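Local coordinates for protein enoyl-CoA hydratase (Geobacillus kaustophilus, PDB 2PPY) that probably catalyses the hydration of enoyl-CoA thioesters in fatty acid beta-oxidation, as a six-chain member of the enoyl-CoA hydratase/isomerase (crotonase) family, at residues T93-A98 / T151-R156; M59-K64 / E192-T197. All coordinates share one frame; numbering follows the deposited sequence.

Contact 1: residues T93-A98 / T151-R156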
ATOM      1  N   THR A  93      10.374  -8.590  18.148  1.00 14.15           N
ATOM      2  CA  THR A  93       9.769  -9.500  19.112  1.00 16.40           C
ATOM      3  C   THR A  93       8.277  -9.184  19.199  1.00 17.27           C
ATOM      4  O   THR A  93       7.437 -10.075  19.079  1.00 16.32           O
ATOM      5  CB  THR A  93      10.404  -9.352  20.505  1.00 16.34           C
ATOM      6  OG1 THR A  93      11.788  -9.725  20.437  1.00 19.23           O
ATOM      7  CG2 THR A  93       9.685 -10.247  21.521  1.00 13.75           C
ATOM      8  N   LEU A  94       7.950  -7.911  19.392  1.00 15.38           N
ATOM      9  CA  LEU A  94       6.553  -7.515  19.476  1.00 16.92           C
ATOM     10  C   LEU A  94       5.825  -7.847  18.170  1.00 14.98           C
ATOM     11  O   LEU A  94       4.664  -8.249  18.193  1.00  9.86           O
ATOM     12  CB  LEU A  94       6.434  -6.018  19.787  1.00 12.38           C
ATOM     13  CG  LEU A  94       6.933  -5.561  21.168  1.00 18.77           C
ATOM     14  CD1 LEU A  94       6.488  -4.117  21.402  1.00 10.59           C
ATOM     15  CD2 LEU A  94       6.371  -6.469  22.277  1.00  9.55           C
ATOM     16  N   ASP A  95       6.510  -7.701  17.039  1.00 14.68           N
ATOM     17  CA  ASP A  95       5.896  -7.993  15.744  1.00 16.40           C
ATOM     18  C   ASP A  95       5.419  -9.444  15.625  1.00 16.28           C
ATOM     19  O   ASP A  95       4.451  -9.728  14.915  1.00 17.33           O
ATOM     20  CB  ASP A  95       6.873  -7.714  14.587  1.00 16.55           C
ATOM     21  CG  ASP A  95       7.299  -6.257  14.502  1.00 19.78           C
ATOM     22  OD1 ASP A  95       6.527  -5.371  14.921  1.00 20.81           O
ATOM     23  OD2 ASP A  95       8.411  -6.001  13.989  1.00 22.90           O
ATOM     24  N   LYS A  96       6.106 -10.357  16.307  1.00 13.78           N
ATOM     25  CA  LYS A  96       5.766 -11.778  16.252  1.00 11.36           C
ATOM     26  C   LYS A  96       4.366 -12.143  16.761  1.00 12.10           C
ATOM     27  O   LYS A  96       3.788 -13.142  16.338  1.00 14.28           O
ATOM     28  CB  LYS A  96       6.832 -12.584  17.003  1.00 12.14           C
ATOM     29  CG  LYS A  96       8.212 -12.446  16.359  1.00 13.20           C
ATOM     30  CD  LYS A  96       9.342 -13.090  17.157  1.00 14.25           C
ATOM     31  CE  LYS A  96       9.302 -14.610  17.096  1.00 18.33           C
ATOM     32  NZ  LYS A  96      10.628 -15.190  17.469  1.00 20.32           N
ATOM     33  N   ILE A  97       3.818 -11.328  17.656  1.00 12.79           N
ATOM     34  CA  ILE A  97       2.495 -11.587  18.216  1.00 15.97           C
ATOM     35  C   ILE A  97       1.377 -11.596  17.166  1.00 17.30           C
ATOM     36  O   ILE A  97       0.540 -12.499  17.147  1.00 23.78           O
ATOM     37  CB  ILE A  97       2.158 -10.547  19.322  1.00 15.63           C
ATOM     38  CG1 ILE A  97       3.154 -10.688  20.476  1.00 11.78           C
ATOM     39  CG2 ILE A  97       0.738 -10.761  19.836  1.00 16.83           C
ATOM     40  CD1 ILE A  97       2.999  -9.652  21.561  1.00 14.39           C
ATOM     41  N   ALA A  98       1.362 -10.596  16.292  1.00 13.08           N
ATOM     42  CA  ALA A  98       0.339 -10.515  15.255  1.00 14.95           C
ATOM     43  C   ALA A  98       0.405 -11.707  14.300  1.00 14.71           C
ATOM     44  O   ALA A  98      -0.582 -12.039  13.653  1.00 14.15           O
ATOM     45  CB  ALA A  98       0.489  -9.215  14.475  1.00 15.00           C
ATOM     46  N   THR A 151       4.477   5.014  18.368  1.00 13.62           N
ATOM     47  CA  THR A 151       3.929   6.062  17.500  1.00 14.94           C
ATOM     48  C   THR A 151       3.051   5.486  16.399  1.00 15.85           C
ATOM     49  O   THR A 151       2.011   6.045  16.067  1.00 19.24           O
ATOM     50  CB  THR A 151       5.041   6.916  16.814  1.00 14.41           C
ATOM     51  OG1 THR A 151       5.742   6.123  15.846  1.00 11.29           O
ATOM     52  CG2 THR A 151       6.031   7.452  17.844  1.00  9.88           C
ATOM     53  N   GLN A 152       3.475   4.357  15.846  1.00 14.90           N
ATOM     54  CA  GLN A 152       2.753   3.714  14.764  1.00 12.50           C
ATOM     55  C   GLN A 152       1.497   2.940  15.168  1.00 13.99           C
ATOM     56  O   GLN A 152       0.440   3.109  14.560  1.00 11.98           O
ATOM     57  CB  GLN A 152       3.715   2.805  13.992  1.00 13.02           C
ATOM     58  CG  GLN A 152       4.889   3.564  13.379  1.00 15.04           C
ATOM     59  CD  GLN A 152       4.443   4.834  12.647  1.00 13.58           C
ATOM     60  OE1 GLN A 152       4.799   5.946  13.034  1.00 22.80           O
ATOM     61  NE2 GLN A 152       3.657   4.665  11.592  1.00  9.22           N
ATOM     62  N   ARG A 153       1.602   2.091  16.188  1.00 14.56           N
ATOM     63  CA  ARG A 153       0.445   1.318  16.613  1.00  9.62           C
ATOM     64  C   ARG A 153      -0.611   2.182  17.296  1.00 10.73           C
ATOM     65  O   ARG A 153      -1.810   1.958  17.116  1.00 13.39           O
ATOM     66  CB  ARG A 153       0.866   0.158  17.527  1.00  6.22           C
ATOM     67  CG  ARG A 153       1.688  -0.933  16.818  1.00  9.46           C
ATOM     68  CD  ARG A 153       1.646  -2.257  17.589  1.00  9.82           C
ATOM     69  NE  ARG A 153       2.284  -3.349  16.855  1.00 13.32           N
ATOM     70  CZ  ARG A 153       3.598  -3.549  16.792  1.00 16.86           C
ATOM     71  NH1 ARG A 153       4.428  -2.736  17.429  1.00 13.08           N
ATOM     72  NH2 ARG A 153       4.085  -4.554  16.074  1.00 11.56           N
ATOM     73  N   LEU A 154      -0.186   3.176  18.071  1.00  9.58           N
ATOM     74  CA  LEU A 154      -1.158   4.050  18.731  1.00 13.21           C
ATOM     75  C   LEU A 154      -1.985   4.792  17.684  1.00 12.32           C
ATOM     76  O   LEU A 154      -3.204   4.900  17.806  1.00 11.61           O
ATOM     77  CB  LEU A 154      -0.469   5.079  19.638  1.00 14.74           C
ATOM     78  CG  LEU A 154      -1.434   5.852  20.556  1.00 18.09           C
ATOM     79  CD1 LEU A 154      -2.184   4.866  21.445  1.00 17.85           C
ATOM     80  CD2 LEU A 154      -0.668   6.846  21.413  1.00 17.34           C
ATOM     81  N   ALA A 155      -1.314   5.300  16.654  1.00 10.18           N
ATOM     82  CA  ALA A 155      -1.988   6.039  15.595  1.00 12.22           C
ATOM     83  C   ALA A 155      -3.010   5.171  14.875  1.00 11.21           C
ATOM     84  O   ALA A 155      -4.114   5.624  14.580  1.00 11.97           O
ATOM     85  CB  ALA A 155      -0.963   6.584  14.594  1.00  7.88           C
ATOM     86  N   ARG A 156      -2.641   3.928  14.595  1.00  9.41           N
ATOM     87  CA  ARG A 156      -3.531   3.005  13.904  1.00 14.79           C
ATOM     88  C   ARG A 156      -4.684   2.558  14.794  1.00 13.76           C
ATOM     89  O   ARG A 156      -5.786   2.309  14.312  1.00 18.25           O
ATOM     90  CB  ARG A 156      -2.746   1.782  13.406  1.00 10.98           C
ATOM     91  CG  ARG A 156      -1.808   2.096  12.228  1.00 15.54           C
ATOM     92  CD  ARG A 156      -0.818   0.965  11.942  1.00  7.26           C
ATOM     93  NE  ARG A 156      -0.019   1.222  10.743  1.00 16.95           N
ATOM     94  CZ  ARG A 156       0.873   2.203  10.618  1.00 12.84           C
ATOM     95  NH1 ARG A 156       1.099   3.035  11.625  1.00  9.89           N
ATOM     96  NH2 ARG A 156       1.535   2.361   9.479  1.00  4.33           N
TER
HETATM   97  O   HOH W   1       6.981  -3.474  16.921  1.00  9.47           O
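R153 bridges the two helices by reaching from helix 150-158 to D95 on helix 80-99. The backbones stay well apart, the D95 and R153 CA atoms lying 10.8 Å from each other, so the guanidinium makes the junction. R153 is extended from CG to NE (chi3 173°), which carries NH2 to the other helix. A salt bridge results: R153 NH2 donates to D95 OD1 at 2.8 Å, with an N-H...O angle of 144°. The oxygen sits close to the guanidinium plane, while the carboxylate plane is turned 42° against it. Water 1 closes a second route at the same edge, accepting from R153 NH1 at 2.7 Å and lying 2.8 Å from D95 OD1, to which it probably donates. L94 adds an oblique backbone approach, its C lying 4.3 Å from R153 NH2; its side chain also touches M119 of helix 115-121, and L121 of that helix touches R153. Were R153 replaced by an alanine, the D95 carboxylate would probably be left without its cationic mate and water 1 without its NH1 donor. N228 of a second subunit packs on D95. Because all three residues are buried, the paired charges are likely to offset each other's cost of burial, with the water satisfying a further N-H.

Contact 2: residues M59-K64 / E192-T197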
HETATM    1  N   MSE A  59       0.343 -10.694  31.932  1.00 20.73           N
HETATM    2  CA  MSE A  59       0.029  -9.936  33.135  1.00 23.82           C
HETATM    3  C   MSE A  59       1.270  -9.655  33.969  1.00 21.13           C
HETATM    4  O   MSE A  59       2.345 -10.185  33.697  1.00 20.03           O
HETATM    5  CB  MSE A  59      -1.041 -10.648  33.977  1.00 28.39           C
HETATM    6  CG  MSE A  59      -0.975 -12.164  34.000  1.00 36.74           C
HETATM    7 SE   MSE A  59      -2.323 -12.931  35.192  1.00 48.92          SE
HETATM    8  CE  MSE A  59      -3.807 -13.129  33.980  1.00 38.77           C
ATOM      9  N   SER A  60       1.115  -8.803  34.975  1.00 25.57           N
ATOM     10  CA  SER A  60       2.221  -8.415  35.839  1.00 26.32           C
ATOM     11  C   SER A  60       1.992  -8.822  37.287  1.00 27.61           C
ATOM     12  O   SER A  60       0.868  -8.747  37.789  1.00 28.29           O
ATOM     13  CB  SER A  60       2.418  -6.896  35.765  1.00 26.67           C
ATOM     14  OG  SER A  60       3.382  -6.444  36.701  1.00 18.57           O
ATOM     15  N   ASP A  61       3.060  -9.250  37.955  1.00 26.78           N
ATOM     16  CA  ASP A  61       2.968  -9.646  39.356  1.00 27.52           C
ATOM     17  C   ASP A  61       3.439  -8.502  40.241  1.00 30.27           C
ATOM     18  O   ASP A  61       3.532  -8.650  41.457  1.00 35.43           O
ATOM     19  CB  ASP A  61       3.826 -10.882  39.642  1.00 27.17           C
ATOM     20  CG  ASP A  61       3.352 -12.113  38.897  1.00 28.64           C
ATOM     21  OD1 ASP A  61       2.123 -12.292  38.747  1.00 31.61           O
ATOM     22  OD2 ASP A  61       4.214 -12.914  38.476  1.00 36.93           O
ATOM     23  N   VAL A  62       3.748  -7.365  39.625  1.00 29.44           N
ATOM     24  CA  VAL A  62       4.204  -6.196  40.365  1.00 29.87           C
ATOM     25  C   VAL A  62       2.998  -5.331  40.741  1.00 32.62           C
ATOM     26  O   VAL A  62       2.192  -4.951  39.890  1.00 27.61           O
ATOM     27  CB  VAL A  62       5.213  -5.371  39.540  1.00 30.61           C
ATOM     28  CG1 VAL A  62       5.676  -4.157  40.332  1.00 27.97           C
ATOM     29  CG2 VAL A  62       6.410  -6.245  39.177  1.00 32.95           C
ATOM     30  N   PRO A  63       2.871  -5.008  42.035  1.00 34.89           N
ATOM     31  CA  PRO A  63       1.795  -4.203  42.613  1.00 39.59           C
ATOM     32  C   PRO A  63       1.136  -3.094  41.784  1.00 38.68           C
ATOM     33  O   PRO A  63       0.026  -3.272  41.278  1.00 43.29           O
ATOM     34  CB  PRO A  63       2.428  -3.679  43.898  1.00 40.34           C
ATOM     35  CG  PRO A  63       3.218  -4.863  44.344  1.00 36.89           C
ATOM     36  CD  PRO A  63       3.890  -5.314  43.057  1.00 33.67           C
ATOM     37  N   LYS A  64       1.810  -1.959  41.645  1.00 33.55           N
ATOM     38  CA  LYS A  64       1.237  -0.815  40.932  1.00 33.98           C
ATOM     39  C   LYS A  64       1.610  -0.633  39.462  1.00 31.81           C
ATOM     40  O   LYS A  64       1.223   0.365  38.850  1.00 26.04           O
ATOM     41  CB  LYS A  64       1.592   0.473  41.681  1.00 34.86           C
ATOM     42  CG  LYS A  64       1.217   0.465  43.157  1.00 39.39           C
ATOM     43  CD  LYS A  64      -0.291   0.433  43.344  1.00 46.35           C
ATOM     44  CE  LYS A  64      -0.671   0.454  44.816  1.00 45.53           C
ATOM     45  NZ  LYS A  64      -2.150   0.458  45.009  1.00 46.30           N
ATOM     46  N   GLU A 192     -11.405  -7.609  40.040  1.00 30.23           N
ATOM     47  CA  GLU A 192     -11.949  -8.667  39.194  1.00 30.88           C
ATOM     48  C   GLU A 192     -11.266  -8.731  37.829  1.00 28.33           C
ATOM     49  O   GLU A 192     -11.633  -9.545  36.980  1.00 25.31           O
ATOM     50  CB  GLU A 192     -13.446  -8.437  38.992  1.00 33.73           C
ATOM     51  CG  GLU A 192     -14.248  -8.393  40.280  1.00 41.14           C
ATOM     52  CD  GLU A 192     -15.624  -7.790  40.083  1.00 41.84           C
ATOM     53  OE1 GLU A 192     -16.349  -8.244  39.170  1.00 35.70           O
ATOM     54  OE2 GLU A 192     -15.975  -6.863  40.843  1.00 44.04           O
ATOM     55  N   THR A 193     -10.264  -7.883  37.626  1.00 28.21           N
ATOM     56  CA  THR A 193      -9.564  -7.821  36.347  1.00 25.79           C
ATOM     57  C   THR A 193      -8.993  -9.149  35.867  1.00 26.87           C
ATOM     58  O   THR A 193      -9.270  -9.575  34.742  1.00 24.84           O
ATOM     59  CB  THR A 193      -8.452  -6.762  36.393  1.00 26.34           C
ATOM     60  OG1 THR A 193      -9.032  -5.492  36.703  1.00 19.47           O
ATOM     61  CG2 THR A 193      -7.744  -6.663  35.048  1.00 24.11           C
ATOM     62  N   ARG A 194      -8.199  -9.804  36.708  1.00 25.97           N
ATOM     63  CA  ARG A 194      -7.610 -11.085  36.341  1.00 26.89           C
ATOM     64  C   ARG A 194      -8.689 -12.132  36.135  1.00 30.83           C
ATOM     65  O   ARG A 194      -8.630 -12.938  35.204  1.00 26.94           O
ATOM     66  CB  ARG A 194      -6.653 -11.572  37.429  1.00 28.55           C
ATOM     67  CG  ARG A 194      -5.367 -10.797  37.516  1.00 26.82           C
ATOM     68  CD  ARG A 194      -4.317 -11.604  38.243  1.00 25.03           C
ATOM     69  NE  ARG A 194      -3.032 -10.915  38.264  1.00 25.15           N
ATOM     70  CZ  ARG A 194      -1.897 -11.474  38.663  1.00 29.41           C
ATOM     71  NH1 ARG A 194      -1.886 -12.737  39.076  1.00 28.91           N
ATOM     72  NH2 ARG A 194      -0.772 -10.773  38.639  1.00 30.76           N
ATOM     73  N   GLU A 195      -9.674 -12.111  37.025  1.00 34.42           N
ATOM     74  CA  GLU A 195     -10.786 -13.042  36.983  1.00 37.51           C
ATOM     75  C   GLU A 195     -11.545 -12.944  35.662  1.00 33.64           C
ATOM     76  O   GLU A 195     -11.708 -13.936  34.955  1.00 35.89           O
ATOM     77  CB  GLU A 195     -11.739 -12.754  38.144  1.00 49.72           C
ATOM     78  CG  GLU A 195     -12.844 -13.778  38.330  1.00 70.32           C
ATOM     79  CD  GLU A 195     -13.870 -13.339  39.360  1.00 83.52           C
ATOM     80  OE1 GLU A 195     -13.562 -12.431  40.162  1.00 89.84           O
ATOM     81  OE2 GLU A 195     -14.982 -13.909  39.375  1.00 93.48           O
ATOM     82  N   ARG A 196     -12.005 -11.745  35.329  1.00 27.49           N
ATOM     83  CA  ARG A 196     -12.763 -11.549  34.101  1.00 24.42           C
ATOM     84  C   ARG A 196     -11.923 -11.732  32.834  1.00 22.44           C
ATOM     85  O   ARG A 196     -12.440 -12.160  31.805  1.00 23.87           O
ATOM     86  CB  ARG A 196     -13.442 -10.178  34.132  1.00 26.32           C
ATOM     87  CG  ARG A 196     -14.367 -10.022  35.344  1.00 31.33           C
ATOM     88  CD  ARG A 196     -15.237  -8.788  35.258  1.00 38.25           C
ATOM     89  NE  ARG A 196     -16.072  -8.809  34.063  1.00 47.84           N
ATOM     90  CZ  ARG A 196     -16.940  -7.856  33.745  1.00 50.18           C
ATOM     91  NH1 ARG A 196     -17.092  -6.805  34.540  1.00 51.22           N
ATOM     92  NH2 ARG A 196     -17.647  -7.948  32.625  1.00 51.15           N
ATOM     93  N   THR A 197     -10.632 -11.418  32.907  1.00 16.57           N
ATOM     94  CA  THR A 197      -9.754 -11.606  31.755  1.00 18.84           C
ATOM     95  C   THR A 197      -9.640 -13.107  31.496  1.00 20.02           C
ATOM     96  O   THR A 197      -9.772 -13.563  30.356  1.00 18.67           O
ATOM     97  CB  THR A 197      -8.337 -11.037  32.007  1.00 17.73           C
ATOM     98  OG1 THR A 197      -8.411  -9.616  32.166  1.00 20.02           O
ATOM     99  CG2 THR A 197      -7.410 -11.361  30.834  1.00 15.78           C
TER
HETATM  100  O   HOH W   2       0.271 -14.124  40.182  1.00 37.82           O
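R194, on the first turn of helix 193-205, supplies every polar bond that spans this contact, and its partners across the contact sit at the end of strand 55-60 and just beyond it. The charged pair is with D61: R194 NH2 donates to D61 OD1 at 3.3 Å, nearly straight at 158°, with D61 OD1 offering its anti lone pair, the one away from OD2. The approach is tilted a little from the guanidinium plane, and the two side chains run roughly at right angles. D61 OD1 is also hydrogen-bonded to H23 and accepts, at 3.0 Å, from water 2, which accepts a hydrogen bond from R194 NH1 at 2.8 Å. E109 pairs with R194 NE, so the cation is shared between two carboxylates.

Among neutral polar bonds, R194 NH2 also meets S60 O at 2.7 Å, a weak bond by its 125° angle. The strand belongs to the mixed sheet of the crotonase fold, and the loop that follows it begins with an ST turn: V62 N donates to S60 OG at 3.1 Å, while F65 O binds the same hydroxyl.

The nonpolar part is M59, a selenomethionine. Its SE lies 3.6 Å above one face of the guanidinium, offset toward the rim, and nearest NE at 3.7 Å. With M59 CG flanked by both the backbone N and C (chi1 36°) and a bend at chi3, the chain lays SE over R194 while the oxygens take the guanidinium edge. On the helix side, T197 packs on I105 and C107 of strand 103-108, next to strand 55-60 in the sheet.

In the fold
Contact 1 is buried, its centre about 9 Å from the centre of the chain; contact 2, at about 14 Å, is partly buried. Their centres stand about 22 Å apart and their nearest atoms about 11 Å, so they do not touch, and contact 1 is nested in the chain between the segments of contact 2. They join different elements: two helices in contact 1, a sheet strand with its following turn and a helix in contact 2. Each pairs an arginine with an aspartate and a bridging water, but 59-64/192-197 adds a main-chain acceptor and a selenium-covered face. Other subunits reach only 93-98/151-156.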